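Local coordinates for lipoprotein (Streptococcus pneumoniae serotype 4, PDB 6JF1), which probably captures L-methionine outside the membrane as the lipid-anchored substrate-binding protein of an ABC importer, at residues 110-115 / 196-201; 143-148 / 164-169; 189-194 / 206-211. All blocks are in the same frame, centred on the assembly; numbering follows the deposited sequence.

Contact 1 (110-115 / 196-201); sequences IRLYSG and VDAAVV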
loop_
_atom_site.group_PDB
_atom_site.type_symbol
_atom_site.label_atom_id
_atom_site.label_comp_id
_atom_site.label_asym_id
_atom_site.label_seq_id
_atom_site.Cartn_x
_atom_site.Cartn_y
_atom_site.Cartn_z
ATOM N N ILE A 110 -8.492 -0.839 2.016
ATOM C CA ILE A 110 -7.928 -2.166 2.306
ATOM C C ILE A 110 -9.075 -3.173 2.495
ATOM O O ILE A 110 -10.177 -2.788 2.920
ATOM C CB ILE A 110 -7.011 -2.089 3.550
ATOM C CG1 ILE A 110 -5.984 -3.226 3.566
ATOM C CG2 ILE A 110 -7.834 -2.008 4.842
ATOM C CD1 ILE A 110 -4.832 -2.970 4.496
ATOM N N ARG A 111 -8.818 -4.460 2.248
ATOM C CA ARG A 111 -9.873 -5.447 2.244
ATOM C C ARG A 111 -9.478 -6.647 3.107
ATOM O O ARG A 111 -8.298 -6.988 3.251
ATOM C CB ARG A 111 -10.184 -5.915 0.811
ATOM C CG ARG A 111 -11.082 -4.949 0.054
ATOM C CD ARG A 111 -10.857 -5.008 -1.446
ATOM N NE ARG A 111 -11.942 -4.281 -2.081
ATOM C CZ ARG A 111 -11.872 -3.060 -2.613
ATOM N NH1 ARG A 111 -10.825 -2.254 -2.424
ATOM N NH2 ARG A 111 -12.881 -2.654 -3.364
ATOM N N LEU A 112 -10.515 -7.280 3.640
ATOM C CA LEU A 112 -10.387 -8.537 4.301
ATOM C C LEU A 112 -10.737 -9.656 3.312
ATOM O O LEU A 112 -11.752 -9.570 2.605
ATOM C CB LEU A 112 -11.337 -8.547 5.499
ATOM C CG LEU A 112 -11.345 -9.873 6.257
ATOM C CD1 LEU A 112 -10.115 -9.967 7.158
ATOM C CD2 LEU A 112 -12.650 -10.013 7.050
ATOM N N TYR A 113 -9.882 -10.683 3.271
ATOM C CA TYR A 113 -10.015 -11.793 2.299
ATOM C C TYR A 113 -10.196 -13.110 3.061
ATOM O O TYR A 113 -9.607 -13.295 4.135
ATOM C CB TYR A 113 -8.770 -11.919 1.417
ATOM C CG TYR A 113 -8.589 -10.754 0.473
ATOM C CD1 TYR A 113 -7.918 -9.606 0.886
ATOM C CD2 TYR A 113 -9.156 -10.755 -0.807
ATOM C CE1 TYR A 113 -7.779 -8.508 0.041
ATOM C CE2 TYR A 113 -9.017 -9.662 -1.662
ATOM C CZ TYR A 113 -8.324 -8.533 -1.235
ATOM O OH TYR A 113 -8.162 -7.446 -2.057
ATOM N N SER A 114 -10.995 -14.011 2.483
ATOM C CA SER A 114 -11.154 -15.321 3.063
ATOM C C SER A 114 -9.856 -16.109 2.898
ATOM O O SER A 114 -9.183 -16.031 1.848
ATOM C CB SER A 114 -12.310 -16.073 2.430
ATOM O OG SER A 114 -12.280 -17.447 2.826
ATOM N N GLY A 115 -9.589 -16.938 3.906
ATOM C CA GLY A 115 -8.609 -18.029 3.780
ATOM C C GLY A 115 -9.030 -18.982 2.670
ATOM O O GLY A 115 -10.201 -18.978 2.267
ATOM N N VAL A 196 -4.663 -19.554 7.091
ATOM C CA VAL A 196 -5.415 -18.869 8.143
ATOM C C VAL A 196 -6.871 -18.789 7.693
ATOM O O VAL A 196 -7.199 -19.176 6.575
ATOM C CB VAL A 196 -4.831 -17.489 8.525
ATOM C CG1 VAL A 196 -3.394 -17.598 9.005
ATOM C CG2 VAL A 196 -4.946 -16.453 7.405
ATOM N N ASP A 197 -7.716 -18.243 8.552
ATOM C CA ASP A 197 -9.145 -18.161 8.270
ATOM C C ASP A 197 -9.487 -16.945 7.390
ATOM O O ASP A 197 -10.396 -17.008 6.537
ATOM C CB ASP A 197 -9.932 -18.286 9.587
ATOM C CG ASP A 197 -9.747 -19.676 10.171
ATOM O OD1 ASP A 197 -10.188 -20.637 9.491
ATOM O OD2 ASP A 197 -9.074 -19.805 11.234
ATOM N N ALA A 198 -8.794 -15.835 7.642
ATOM C CA ALA A 198 -8.944 -14.587 6.892
ATOM C C ALA A 198 -7.659 -13.769 7.082
ATOM O O ALA A 198 -6.895 -14.057 8.006
ATOM C CB ALA A 198 -10.177 -13.815 7.344
ATOM N N ALA A 199 -7.441 -12.778 6.210
ATOM C CA ALA A 199 -6.252 -11.844 6.283
ATOM C C ALA A 199 -6.654 -10.465 5.763
ATOM O O ALA A 199 -7.426 -10.352 4.788
ATOM C CB ALA A 199 -5.056 -12.374 5.481
ATOM N N VAL A 200 -6.122 -9.431 6.396
ATOM C CA VAL A 200 -6.213 -8.085 5.820
ATOM C C VAL A 200 -4.987 -7.874 4.928
ATOM O O VAL A 200 -3.820 -8.114 5.358
ATOM C CB VAL A 200 -6.383 -7.002 6.900
ATOM C CG1 VAL A 200 -6.449 -5.589 6.301
ATOM C CG2 VAL A 200 -7.626 -7.297 7.746
ATOM N N VAL A 201 -5.276 -7.480 3.674
ATOM C CA VAL A 201 -4.235 -7.423 2.656
ATOM C C VAL A 201 -4.258 -6.079 1.909
ATOM O O VAL A 201 -5.255 -5.732 1.262
ATOM C CB VAL A 201 -4.380 -8.574 1.656
ATOM C CG1 VAL A 201 -3.225 -8.512 0.667
ATOM C CG2 VAL A 201 -4.453 -9.931 2.370
HETATM O O HOH W 1 -6.910 -5.229 -0.785
#
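Leu112 and Val200 face each other as a non-hydrogen-bonded pair in an antiparallel strand pair of the mixed sheet of one lobe of this substrate-binding protein. Strand 111-114 and strand 198-201 run at 147° to each other. One tight face carries Ile110, Leu112, Ala198 and Val200, and helix 141-153 packs on Ile110, Leu112 and Val200. Val200 spreads its two methyls between two neighbours. Val200 CG1 lies anti to the backbone N and meets Ile110 CD1 at 3.6 Å. Val200 CG2 lies anti to the carbonyl carbon and meets Leu112 CD1 at 3.7 Å. Both side chains cross Val200 at about a right angle. The backbone is held by Tyr113 and Ala199, which bond each other in both directions, and by Val201 N, which bonds Arg111 O. The last bond runs from Gly115 N to Asp197 O at 2.8 Å. On the other face the Tyr113 ring is also well packed. It crosses Val201 at about a right angle, with Tyr113 CE1 3.8 Å from Val201 CB. The loose side is the Arg111 end. Arg111 is partly exposed, and its side chain makes no close contact with 196-201. A water lies in the Tyr113 ring plane, 2.8 Å from Tyr113 OH, and donates to Val201 O at 2.7 Å.

Contact 2 (143-148 / 164-169); sequences NESRAL and TALATV. With ZN (zinc ion), chain H; ZN (zinc ion), chain G; MET (methionine), chain B.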
loop_
_atom_site.group_PDB
_atom_site.type_symbol
_atom_site.label_atom_id
_atom_site.label_comp_id
_atom_site.label_asym_id
_atom_site.label_seq_id
_atom_site.Cartn_x
_atom_site.Cartn_y
_atom_site.Cartn_z
ATOM N N ASN A 143 -0.783 0.374 9.145
ATOM C CA ASN A 143 -1.612 -0.623 8.451
ATOM C C ASN A 143 -2.138 -1.659 9.461
ATOM O O ASN A 143 -3.225 -2.189 9.299
ATOM C CB ASN A 143 -0.866 -1.254 7.264
ATOM C CG ASN A 143 -0.672 -0.229 6.168
ATOM O OD1 ASN A 143 -1.646 0.253 5.585
ATOM N ND2 ASN A 143 0.571 0.137 5.916
ATOM N N GLU A 144 -1.394 -1.911 10.525
ATOM C CA GLU A 144 -1.934 -2.714 11.631
ATOM C C GLU A 144 -3.208 -2.065 12.208
ATOM O O GLU A 144 -4.265 -2.722 12.374
ATOM C CB GLU A 144 -0.877 -2.850 12.729
ATOM C CG GLU A 144 -1.342 -3.723 13.870
ATOM C CD GLU A 144 -0.251 -3.859 14.935
ATOM O OE1 GLU A 144 0.939 -3.703 14.616
ATOM O OE2 GLU A 144 -0.607 -4.064 16.095
ATOM N N SER A 145 -3.097 -0.786 12.545
ATOM C CA SER A 145 -4.213 -0.005 13.057
ATOM C C SER A 145 -5.397 -0.051 12.080
ATOM O O SER A 145 -6.554 -0.282 12.469
ATOM C CB SER A 145 -3.791 1.434 13.311
ATOM O OG SER A 145 -4.875 2.169 13.849
ATOM N N ARG A 146 -5.096 0.205 10.816
ATOM C CA ARG A 146 -6.092 0.241 9.760
ATOM C C ARG A 146 -6.835 -1.096 9.702
ATOM O O ARG A 146 -8.061 -1.114 9.579
ATOM C CB ARG A 146 -5.352 0.444 8.433
ATOM C CG ARG A 146 -6.270 0.795 7.275
ATOM C CD ARG A 146 -5.422 0.819 6.024
ATOM N NE ARG A 146 -6.156 1.379 4.884
ATOM C CZ ARG A 146 -5.610 1.492 3.672
ATOM N NH1 ARG A 146 -4.370 1.062 3.473
ATOM N NH2 ARG A 146 -6.310 2.018 2.680
ATOM N N ALA A 147 -6.093 -2.212 9.779
ATOM C CA ALA A 147 -6.689 -3.510 9.718
ATOM C C ALA A 147 -7.619 -3.725 10.935
ATOM O O ALA A 147 -8.674 -4.322 10.809
ATOM C CB ALA A 147 -5.587 -4.547 9.674
ATOM N N LEU A 148 -7.181 -3.301 12.115
ATOM C CA LEU A 148 -7.953 -3.497 13.347
ATOM C C LEU A 148 -9.252 -2.680 13.325
ATOM O O LEU A 148 -10.325 -3.196 13.709
ATOM C CB LEU A 148 -7.079 -3.132 14.552
ATOM C CG LEU A 148 -5.961 -4.137 14.806
ATOM C CD1 LEU A 148 -5.019 -3.641 15.883
ATOM C CD2 LEU A 148 -6.542 -5.495 15.167
ATOM N N THR A 164 -8.378 9.150 15.995
ATOM C CA THR A 164 -7.105 9.129 15.275
ATOM C C THR A 164 -6.084 8.293 16.066
ATOM O O THR A 164 -4.922 8.256 15.734
ATOM C CB THR A 164 -6.627 10.567 15.010
ATOM O OG1 THR A 164 -6.627 11.270 16.255
ATOM N N ALA A 165 -6.526 7.644 17.135
ATOM C CA ALA A 165 -5.638 6.833 17.935
ATOM C C ALA A 165 -5.198 5.649 17.067
ATOM O O ALA A 165 -6.036 5.035 16.435
ATOM C CB ALA A 165 -6.364 6.373 19.187
ATOM N N LEU A 166 -3.906 5.335 17.048
ATOM C CA LEU A 166 -3.460 4.094 16.405
ATOM C C LEU A 166 -3.906 2.920 17.260
ATOM O O LEU A 166 -3.586 2.908 18.432
ATOM C CB LEU A 166 -1.933 4.067 16.291
ATOM C CG LEU A 166 -1.346 4.877 15.139
ATOM C CD1 LEU A 166 0.173 4.810 15.169
ATOM C CD2 LEU A 166 -1.879 4.400 13.791
ATOM N N ALA A 167 -4.614 1.947 16.670
ATOM C CA ALA A 167 -4.942 0.715 17.398
ATOM C C ALA A 167 -3.809 -0.313 17.233
ATOM O O ALA A 167 -3.201 -0.442 16.156
ATOM C CB ALA A 167 -6.278 0.159 16.958
ATOM N N THR A 168 -3.526 -1.030 18.315
ATOM C CA THR A 168 -2.679 -2.200 18.271
ATOM C C THR A 168 -3.519 -3.372 18.776
ATOM O O THR A 168 -4.651 -3.202 19.261
ATOM C CB THR A 168 -1.427 -2.049 19.151
ATOM O OG1 THR A 168 -1.805 -2.264 20.511
ATOM C CG2 THR A 168 -0.712 -0.724 19.000
ATOM N N VAL A 169 -2.963 -4.554 18.658
ATOM C CA VAL A 169 -3.670 -5.751 19.105
ATOM C C VAL A 169 -3.988 -5.670 20.614
ATOM O O VAL A 169 -5.038 -6.155 21.057
ATOM C CB VAL A 169 -2.899 -7.031 18.712
ATOM C CG1 VAL A 169 -3.608 -8.287 19.183
ATOM C CG2 VAL A 169 -2.673 -7.114 17.209
HETATM ZN ZN ZN H . 1.020 -4.897 17.085
HETATM ZN ZN ZN G . 2.992 -4.248 14.875
HETATM N N MET B . -0.584 1.039 -1.456
HETATM C CA MET B . -0.732 0.740 0.020
HETATM C C MET B . -2.176 1.044 0.420
HETATM O O MET B . -2.777 0.282 1.203
HETATM C CB MET B . 0.210 1.620 0.856
HETATM C CG MET B . 0.388 1.101 2.300
HETATM S SD MET B . 1.511 2.176 3.239
HETATM C CE MET B . 3.117 1.568 2.699
HETATM O OXT MET B . -2.761 2.036 -0.105
HETATM O O HOH W 2 2.483 -3.611 17.163
HETATM O O HOH W 3 2.809 -2.293 15.305
#
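Ser145 OG accepts the backbone N-H of Ala167 at 2.8 Å, with an angle of 160° at the hydrogen. This bond pins the loop 164-169 to helix 141-153. The OG stands anti to its own backbone N (chi1 -178°), which points it at the loop. The end of Leu166 touches Ser145, with Leu166 CD2 3.6 Å from Ser145 CB. Leu148 has CG anti to its carbonyl carbon (chi1 -71°). Leu148 CD1 presses on the loop backbone, 3.3 Å from Thr168 C, and lies 4.1 Å from Ala167 CB. Glu144 is stretched out beyond CG, and its carboxylate passes beside Thr168 and Val169. Glu144 OE2 binds one zinc ion at 2.1 Å, and Glu144 OE1 binds a second at 2.1 Å. Glu144 OE1 also makes a longer bond of 2.7 Å to the first zinc. A water binds both metals. Glu183 and the carbonyl oxygen of Asn139 add further ligands. Arg146 leaves the helix away from the loop, fully extended. Its NH1 donates to O of the bound methionine at 2.9 Å, while NE pairs with Glu220. Asn143 ND2 bonds Asp140 and merely touches the methionine SD; OD1 bonds His84 and Asn202. The helix thus carries a carboxylate-bridged zinc pair and part of the methionine pocket of an NlpA-family binding protein.

Contact 3 (189-194 / 206-211); sequences TARSLS and VTEAKL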
loop_
_atom_site.group_PDB
_atom_site.type_symbol
_atom_site.label_atom_id
_atom_site.label_comp_id
_atom_site.label_asym_id
_atom_site.label_seq_id
_atom_site.Cartn_x
_atom_site.Cartn_y
_atom_site.Cartn_z
ATOM N N THR A 189 0.858 -11.096 4.377
ATOM C CA THR A 189 -0.527 -11.403 4.755
ATOM C C THR A 189 -1.257 -12.183 3.656
ATOM O O THR A 189 -1.993 -13.112 3.972
ATOM C CB THR A 189 -1.318 -10.153 5.168
ATOM O OG1 THR A 189 -1.287 -9.257 4.054
ATOM C CG2 THR A 189 -0.775 -9.519 6.433
ATOM N N ALA A 190 -1.068 -11.828 2.396
ATOM C CA ALA A 190 -1.784 -12.506 1.327
ATOM C C ALA A 190 -1.271 -13.943 1.185
ATOM O O ALA A 190 -2.044 -14.834 0.895
ATOM C CB ALA A 190 -1.586 -11.786 0.031
ATOM N N ARG A 191 0.023 -14.151 1.384
ATOM C CA ARG A 191 0.593 -15.499 1.285
ATOM C C ARG A 191 0.094 -16.379 2.439
ATOM O O ARG A 191 0.121 -17.608 2.349
ATOM C CB ARG A 191 2.120 -15.408 1.282
ATOM C CG ARG A 191 2.648 -14.895 -0.052
ATOM C CD ARG A 191 4.147 -14.960 -0.154
ATOM N NE ARG A 191 4.626 -14.588 -1.482
ATOM C CZ ARG A 191 5.932 -14.518 -1.758
ATOM N NH1 ARG A 191 6.792 -14.858 -0.811
ATOM N NH2 ARG A 191 6.377 -14.112 -2.944
ATOM N N SER A 192 -0.375 -15.766 3.521
ATOM C CA SER A 192 -0.764 -16.546 4.717
ATOM C C SER A 192 -2.151 -17.171 4.516
ATOM O O SER A 192 -2.576 -17.966 5.322
ATOM C CB SER A 192 -0.732 -15.683 5.955
ATOM O OG SER A 192 -1.871 -14.806 5.986
ATOM N N LEU A 193 -2.848 -16.822 3.439
ATOM C CA LEU A 193 -4.268 -17.157 3.285
ATOM C C LEU A 193 -4.483 -18.665 3.065
ATOM O O LEU A 193 -5.568 -19.199 3.276
ATOM C CB LEU A 193 -4.824 -16.355 2.110
ATOM C CG LEU A 193 -5.181 -14.911 2.454
ATOM C CD1 LEU A 193 -5.513 -14.143 1.193
ATOM C CD2 LEU A 193 -6.340 -14.869 3.439
ATOM N N SER A 194 -3.429 -19.329 2.646
ATOM C CA SER A 194 -3.431 -20.753 2.510
ATOM C C SER A 194 -3.528 -21.407 3.893
ATOM O O SER A 194 -3.927 -22.560 3.996
ATOM C CB SER A 194 -2.184 -21.178 1.792
ATOM O OG SER A 194 -1.033 -20.701 2.500
ATOM N N VAL A 206 -1.882 -8.020 -3.567
ATOM C CA VAL A 206 -3.083 -8.735 -3.948
ATOM C C VAL A 206 -2.795 -9.574 -5.211
ATOM O O VAL A 206 -3.115 -10.764 -5.261
ATOM C CB VAL A 206 -4.193 -7.698 -4.195
ATOM C CG1 VAL A 206 -5.226 -8.180 -5.194
ATOM C CG2 VAL A 206 -4.834 -7.282 -2.882
ATOM N N THR A 207 -2.177 -8.975 -6.224
ATOM C CA THR A 207 -2.085 -9.644 -7.552
ATOM C C THR A 207 -1.058 -10.785 -7.515
ATOM O O THR A 207 -1.297 -11.870 -8.084
ATOM C CB THR A 207 -1.966 -8.649 -8.716
ATOM O OG1 THR A 207 -3.081 -7.762 -8.602
ATOM C CG2 THR A 207 -2.051 -9.308 -10.079
ATOM N N GLU A 208 0.052 -10.550 -6.827
ATOM C CA GLU A 208 1.099 -11.569 -6.655
ATOM C C GLU A 208 0.505 -12.848 -6.037
ATOM O O GLU A 208 0.987 -13.943 -6.313
ATOM C CB GLU A 208 2.244 -11.047 -5.787
ATOM C CG GLU A 208 3.475 -11.950 -5.781
ATOM C CD GLU A 208 3.460 -13.159 -4.843
ATOM O OE1 GLU A 208 2.630 -13.185 -3.892
ATOM O OE2 GLU A 208 4.296 -14.087 -5.054
ATOM N N ALA A 209 -0.466 -12.717 -5.148
ATOM C CA ALA A 209 -1.044 -13.901 -4.486
ATOM C C ALA A 209 -2.212 -14.452 -5.316
ATOM O O ALA A 209 -2.879 -15.393 -4.940
ATOM C CB ALA A 209 -1.473 -13.535 -3.081
ATOM N N LYS A 210 -2.473 -13.809 -6.427
ATOM C CA LYS A 210 -3.553 -14.156 -7.338
ATOM C C LYS A 210 -4.917 -13.959 -6.661
ATOM O O LYS A 210 -5.824 -14.747 -6.893
ATOM C CB LYS A 210 -3.393 -15.590 -7.874
ATOM C CG LYS A 210 -1.973 -16.103 -8.092
ATOM N N LEU A 211 -5.099 -12.928 -5.842
ATOM C CA LEU A 211 -6.425 -12.710 -5.239
ATOM C C LEU A 211 -7.290 -11.806 -6.124
ATOM O O LEU A 211 -6.795 -10.905 -6.828
ATOM C CB LEU A 211 -6.288 -12.080 -3.849
ATOM C CG LEU A 211 -5.293 -12.753 -2.916
ATOM C CD1 LEU A 211 -5.232 -11.971 -1.616
ATOM C CD2 LEU A 211 -5.693 -14.204 -2.647
#
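The guanidinium of Arg191 meets the carboxylate of Glu208 at its edge. Glu208 CD and OE2 both lie near the guanidinium plane. The planes of the two flat groups stand 50° apart. Arg191 NH2 reaches Glu208 OE2 from well above the carboxylate plane, 62° out of it. The bond from Arg191 NH2 to Glu208 OE2 is 3.0 Å long and fairly straight. The second bond of the salt bridge, from Arg191 NE to Glu208 OE1, is weak at 3.4 Å. The pair is thus a skewed, uneven two-bond contact, gripped mainly through NH2.

The two side chains arrive by different routes. Arg191 is extended from CG to NE. Glu208 is bent at chi2 (-82°), which swings its carboxylate across the end of the arginine. The two chains cross at about a right angle.

Beneath the salt bridge the contact is apolar. Ala190 CB touches Ala209 CB at 3.6 Å and Leu211 CD1 at 4.0 Å. Leu193 CD1 meets Leu211 CD1 at 3.6 Å. These leucines also touch Tyr113 of strand 111-117, and Ala190 rests on Val201 of strand 198-201.

Each segment is held locally as well. Residues 207-210 form a type I beta turn, with Lys210 N bonded to Thr207 O. Thr189 O accepts both Ser192 N and Ser192 OG from the same face of its plane, with the OG at 2.6 Å.

The contact therefore joins two loops that flank strand 198-201, one before it and one after it. Its chemistry is split. Ala190 and Leu193 are buried and pack against residues of the sheet, while Ala209 and Leu211 are partly exposed. The ion pair lies at the exposed rim. Solvent there, together with its uneven bonds, would probably weaken its attraction.

How the contacts relate
Contact 1 pairs strands 111-117 and 198-201 of the mixed sheet and touches both other contacts. Contact 2 is nested along the chain inside the loop that contact 1 closes, with its centre about 16 Å away. The two meet where Ala147 of helix 141-153 packs on Val200, so the helix covers one face of the sheet. Contact 3 lies about 9 Å from contact 1, centre to centre, and its segments alternate with those of contact 1. Leu193 and Val206 pack on the same strand pair, and Thr189 OG1 is hydrogen-bonded to Val200 O. Contacts 2 and 3 do not touch, and their centres are about 21 Å apart. The helix with methionine and zinc ligands is thus tied to the sheet, which the paired loops also pack against.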